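Long-range contact in multidrug resistance protein (Vibrio cholerae, PDB 1YC9), which probably forms the outer-membrane exit duct of a multidrug efflux pump and could contribute to resistance to puromycin and acriflavine: residues Thr373-Leu384 / Ala404-Leu415. The protein carries 1 engineered substitution. Numbering follows the deposited sequence.
Sequences TEQAVQQAEQAL and AEESLLNNQRAL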
loop_
_atom_site.group_PDB
_atom_site.type_symbol
_atom_site.label_atom_id
_atom_site.label_comp_id
_atom_site.label_asym_id
_atom_site.label_seq_id
_atom_site.Cartn_x
_atom_site.Cartn_y
_atom_site.Cartn_z
ATOM N N THR A 373 -25.329 -18.633 -22.291
ATOM C CA THR A 373 -26.191 -18.038 -21.278
ATOM C C THR A 373 -27.506 -17.519 -21.928
ATOM O O THR A 373 -28.571 -17.650 -21.337
ATOM C CB THR A 373 -25.457 -16.919 -20.533
ATOM O OG1 THR A 373 -24.213 -17.413 -19.986
ATOM C CG2 THR A 373 -26.278 -16.469 -19.344
ATOM N N GLU A 374 -27.424 -16.975 -23.138
ATOM C CA GLU A 374 -28.630 -16.599 -23.904
ATOM C C GLU A 374 -29.539 -17.822 -24.123
ATOM O O GLU A 374 -30.753 -17.731 -24.007
ATOM C CB GLU A 374 -28.292 -15.989 -25.283
ATOM C CG GLU A 374 -27.892 -14.519 -25.229
ATOM C CD GLU A 374 -27.354 -13.925 -26.539
ATOM O OE1 GLU A 374 -26.876 -14.661 -27.429
ATOM O OE2 GLU A 374 -27.383 -12.693 -26.637
ATOM N N GLN A 375 -28.947 -18.928 -24.490
ATOM C CA GLN A 375 -29.675 -20.178 -24.669
ATOM C C GLN A 375 -30.349 -20.612 -23.344
ATOM O O GLN A 375 -31.483 -21.034 -23.343
ATOM C CB GLN A 375 -28.748 -21.247 -25.196
ATOM C CG GLN A 375 -28.213 -20.946 -26.625
ATOM C CD GLN A 375 -27.129 -21.881 -27.032
ATOM O OE1 GLN A 375 -26.160 -21.494 -27.739
ATOM N NE2 GLN A 375 -27.235 -23.096 -26.603
ATOM N N ALA A 376 -29.664 -20.490 -22.202
ATOM C CA ALA A 376 -30.293 -20.832 -20.937
ATOM C C ALA A 376 -31.470 -19.894 -20.665
ATOM O O ALA A 376 -32.503 -20.352 -20.229
ATOM C CB ALA A 376 -29.279 -20.766 -19.765
ATOM N N VAL A 377 -31.306 -18.607 -20.938
ATOM C CA VAL A 377 -32.394 -17.658 -20.770
ATOM C C VAL A 377 -33.605 -18.067 -21.612
ATOM O O VAL A 377 -34.692 -18.224 -21.117
ATOM C CB VAL A 377 -31.970 -16.226 -21.096
ATOM C CG1 VAL A 377 -33.152 -15.270 -21.221
ATOM C CG2 VAL A 377 -30.992 -15.689 -20.010
ATOM N N GLN A 378 -33.383 -18.242 -22.894
ATOM C CA GLN A 378 -34.484 -18.552 -23.799
ATOM C C GLN A 378 -35.175 -19.853 -23.506
ATOM O O GLN A 378 -36.368 -19.943 -23.609
ATOM C CB GLN A 378 -33.964 -18.576 -25.222
ATOM C CG GLN A 378 -33.522 -17.314 -25.674
ATOM C CD GLN A 378 -33.515 -17.254 -27.174
ATOM O OE1 GLN A 378 -32.551 -17.704 -27.784
ATOM N NE2 GLN A 378 -34.604 -16.709 -27.773
ATOM N N GLN A 379 -34.434 -20.901 -23.161
ATOM C CA GLN A 379 -35.066 -22.161 -22.791
ATOM C C GLN A 379 -35.776 -22.089 -21.466
ATOM O O GLN A 379 -36.845 -22.674 -21.301
ATOM C CB GLN A 379 -34.074 -23.302 -22.777
ATOM C CG GLN A 379 -33.385 -23.498 -24.054
ATOM C CD GLN A 379 -34.202 -24.203 -25.087
ATOM O OE1 GLN A 379 -35.354 -24.575 -24.846
ATOM N NE2 GLN A 379 -33.571 -24.467 -26.228
ATOM N N ALA A 380 -35.231 -21.322 -20.524
ATOM C CA ALA A 380 -35.924 -21.148 -19.273
ATOM C C ALA A 380 -37.212 -20.332 -19.476
ATOM O O ALA A 380 -38.221 -20.546 -18.779
ATOM C CB ALA A 380 -34.950 -20.453 -18.247
ATOM N N GLU A 381 -37.182 -19.398 -20.421
ATOM C CA GLU A 381 -38.325 -18.551 -20.676
ATOM C C GLU A 381 -39.439 -19.416 -21.281
ATOM O O GLU A 381 -40.568 -19.326 -20.847
ATOM C CB GLU A 381 -37.970 -17.460 -21.639
ATOM C CG GLU A 381 -39.094 -16.499 -21.857
ATOM C CD GLU A 381 -38.709 -15.377 -22.771
ATOM O OE1 GLU A 381 -37.477 -15.229 -23.038
ATOM O OE2 GLU A 381 -39.642 -14.658 -23.211
ATOM N N GLN A 382 -39.077 -20.282 -22.214
ATOM C CA GLN A 382 -40.028 -21.289 -22.719
ATOM C C GLN A 382 -40.569 -22.182 -21.620
ATOM O O GLN A 382 -41.782 -22.431 -21.523
ATOM C CB GLN A 382 -39.392 -22.151 -23.811
ATOM C CG GLN A 382 -40.440 -23.032 -24.533
ATOM N N ALA A 383 -39.691 -22.679 -20.755
ATOM C CA ALA A 383 -40.116 -23.502 -19.652
ATOM C C ALA A 383 -41.158 -22.824 -18.791
ATOM O O ALA A 383 -42.140 -23.463 -18.433
ATOM C CB ALA A 383 -38.941 -23.977 -18.814
ATOM N N LEU A 384 -40.969 -21.548 -18.513
ATOM C CA LEU A 384 -41.850 -20.794 -17.657
ATOM C C LEU A 384 -43.184 -20.580 -18.362
ATOM O O LEU A 384 -44.206 -20.673 -17.735
ATOM C CB LEU A 384 -41.278 -19.423 -17.347
ATOM C CG LEU A 384 -42.167 -18.516 -16.485
ATOM C CD1 LEU A 384 -42.494 -19.174 -15.168
ATOM C CD2 LEU A 384 -41.513 -17.193 -16.243
ATOM N N ALA A 404 -39.189 -22.722 -12.679
ATOM C CA ALA A 404 -38.937 -22.039 -13.913
ATOM C C ALA A 404 -38.678 -20.546 -13.748
ATOM O O ALA A 404 -37.822 -20.000 -14.391
ATOM C CB ALA A 404 -40.119 -22.284 -14.897
ATOM N N GLU A 405 -39.469 -19.875 -12.915
ATOM C CA GLU A 405 -39.322 -18.461 -12.645
ATOM C C GLU A 405 -37.898 -18.185 -12.109
ATOM O O GLU A 405 -37.235 -17.237 -12.508
ATOM C CB GLU A 405 -40.315 -18.033 -11.534
ATOM C CG GLU A 405 -41.680 -17.658 -12.048
ATOM C CD GLU A 405 -42.574 -17.099 -10.970
ATOM O OE1 GLU A 405 -42.284 -17.360 -9.783
ATOM O OE2 GLU A 405 -43.540 -16.385 -11.309
ATOM N N GLU A 406 -37.477 -19.032 -11.194
ATOM C CA GLU A 406 -36.182 -18.871 -10.502
ATOM C C GLU A 406 -35.014 -19.078 -11.493
ATOM O O GLU A 406 -34.057 -18.268 -11.545
ATOM C CB GLU A 406 -36.121 -19.918 -9.407
ATOM C CG GLU A 406 -34.798 -19.972 -8.685
ATOM C CD GLU A 406 -34.845 -19.288 -7.380
ATOM O OE1 GLU A 406 -35.626 -18.309 -7.239
ATOM O OE2 GLU A 406 -34.098 -19.760 -6.512
ATOM N N SER A 407 -35.117 -20.150 -12.271
ATOM C CA SER A 407 -34.138 -20.492 -13.287
ATOM C C SER A 407 -34.038 -19.350 -14.292
ATOM O O SER A 407 -32.915 -18.946 -14.641
ATOM C CB SER A 407 -34.505 -21.826 -13.967
ATOM O OG SER A 407 -33.783 -21.982 -15.182
ATOM N N LEU A 408 -35.183 -18.808 -14.736
ATOM C CA LEU A 408 -35.206 -17.676 -15.674
ATOM C C LEU A 408 -34.505 -16.445 -15.136
ATOM O O LEU A 408 -33.650 -15.884 -15.768
ATOM C CB LEU A 408 -36.615 -17.294 -16.111
ATOM C CG LEU A 408 -36.707 -16.070 -17.039
ATOM C CD1 LEU A 408 -35.942 -16.320 -18.332
ATOM C CD2 LEU A 408 -38.151 -15.726 -17.313
ATOM N N LEU A 409 -34.895 -16.020 -13.946
ATOM C CA LEU A 409 -34.298 -14.870 -13.325
ATOM C C LEU A 409 -32.790 -15.054 -13.119
ATOM O O LEU A 409 -32.075 -14.115 -13.315
ATOM C CB LEU A 409 -34.974 -14.546 -11.980
ATOM C CG LEU A 409 -34.426 -13.317 -11.219
ATOM C CD1 LEU A 409 -34.430 -12.080 -12.103
ATOM C CD2 LEU A 409 -35.268 -12.998 -9.892
ATOM N N ASN A 410 -32.342 -16.206 -12.658
ATOM C CA ASN A 410 -30.924 -16.437 -12.409
ATOM C C ASN A 410 -30.144 -16.287 -13.723
ATOM O O ASN A 410 -29.126 -15.615 -13.774
ATOM C CB ASN A 410 -30.680 -17.816 -11.806
ATOM C CG ASN A 410 -31.085 -17.883 -10.367
ATOM O OD1 ASN A 410 -31.208 -16.837 -9.723
ATOM N ND2 ASN A 410 -31.301 -19.088 -9.858
ATOM N N ASN A 411 -30.698 -16.848 -14.799
ATOM C CA ASN A 411 -30.049 -16.793 -16.108
ATOM C C ASN A 411 -30.090 -15.408 -16.739
ATOM O O ASN A 411 -29.128 -14.992 -17.340
ATOM C CB ASN A 411 -30.628 -17.850 -17.061
ATOM C CG ASN A 411 -30.422 -19.268 -16.569
ATOM O OD1 ASN A 411 -29.406 -19.565 -16.014
ATOM N ND2 ASN A 411 -31.344 -20.158 -16.871
ATOM N N GLN A 412 -31.165 -14.660 -16.525
ATOM C CA GLN A 412 -31.280 -13.311 -17.014
ATOM C C GLN A 412 -30.255 -12.417 -16.345
ATOM O O GLN A 412 -29.661 -11.584 -16.983
ATOM C CB GLN A 412 -32.677 -12.745 -16.760
ATOM C CG GLN A 412 -33.735 -13.276 -17.676
ATOM C CD GLN A 412 -35.128 -12.768 -17.281
ATOM O OE1 GLN A 412 -35.456 -12.601 -16.069
ATOM N NE2 GLN A 412 -35.952 -12.518 -18.292
ATOM N N ARG A 413 -30.051 -12.590 -15.043
ATOM C CA ARG A 413 -29.053 -11.796 -14.360
ATOM C C ARG A 413 -27.652 -12.147 -14.831
ATOM O O ARG A 413 -26.835 -11.239 -15.037
ATOM C CB ARG A 413 -29.211 -11.966 -12.868
ATOM C CG ARG A 413 -30.451 -11.214 -12.471
ATOM C CD ARG A 413 -30.663 -11.139 -11.013
ATOM N NE ARG A 413 -29.857 -10.068 -10.421
ATOM C CZ ARG A 413 -29.696 -9.950 -9.101
ATOM N NH1 ARG A 413 -30.309 -10.823 -8.310
ATOM N NH2 ARG A 413 -28.949 -8.981 -8.575
ATOM N N ALA A 414 -27.389 -13.438 -15.011
ATOM C CA ALA A 414 -26.097 -13.904 -15.526
ATOM C C ALA A 414 -25.845 -13.290 -16.873
ATOM O O ALA A 414 -24.764 -12.809 -17.158
ATOM C CB ALA A 414 -26.038 -15.425 -15.571
ATOM N N LEU A 415 -26.863 -13.282 -17.719
ATOM C CA LEU A 415 -26.718 -12.657 -19.035
ATOM C C LEU A 415 -26.411 -11.192 -18.997
ATOM O O LEU A 415 -25.504 -10.743 -19.686
ATOM C CB LEU A 415 -27.955 -12.936 -19.886
ATOM C CG LEU A 415 -27.885 -12.386 -21.305
ATOM C CD1 LEU A 415 -26.649 -12.865 -22.042
ATOM C CD2 LEU A 415 -29.162 -12.807 -22.043
HETATM O O HOH W 1 -37.317 -21.590 -16.410
#
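Val377 and Leu408 each enter the opposing helix as a knob into a hole, and Val377 CG1 meets Leu408 CD1 at 4.2 Å. Beta-branched Val377 seats CG2 over the backbone of Asn411, 3.3 Å from Asn411 O, amid Leu408, Gln412 and Leu415. The longer Leu408, with CG anti to its backbone N (chi1 177°), reaches between Val377, Ala380, Glu381 and Leu384; Leu408 CD1 lies 3.6 Å from Val377 O, and CD2 meets Leu384 CD2. This is the knobs-into-holes packing of an antiparallel coiled coil, between parts of helices 326-391 and 398-433 in the periplasmic barrel of TolC-like outer membrane factors. The axes of segments 373-384 and 404-415 approach to 8.5 Å, a spacing suited to small Ala380 and Ala404: Ala404 CB rests 3.6 Å from Leu384 CA. One water bridges Ala380 O (2.7 Å) and Ala404 O (2.6 Å), acceptors that cannot bond each other. The small Ala376 methyl leaves room for the Asn411 amide (Asn411 ND2 to Ala376 CB 3.6 Å). Thr373 turns methyl CG2 to Leu415, while its OG1 hydrogen-bonds to Arg369 O. Ala376 and Ala404 pack respectively on Ala197 and Gln194 of a second subunit; Glu405 OE2 is hydrogen-bonded to Thr174 OG1 on helix 117-183.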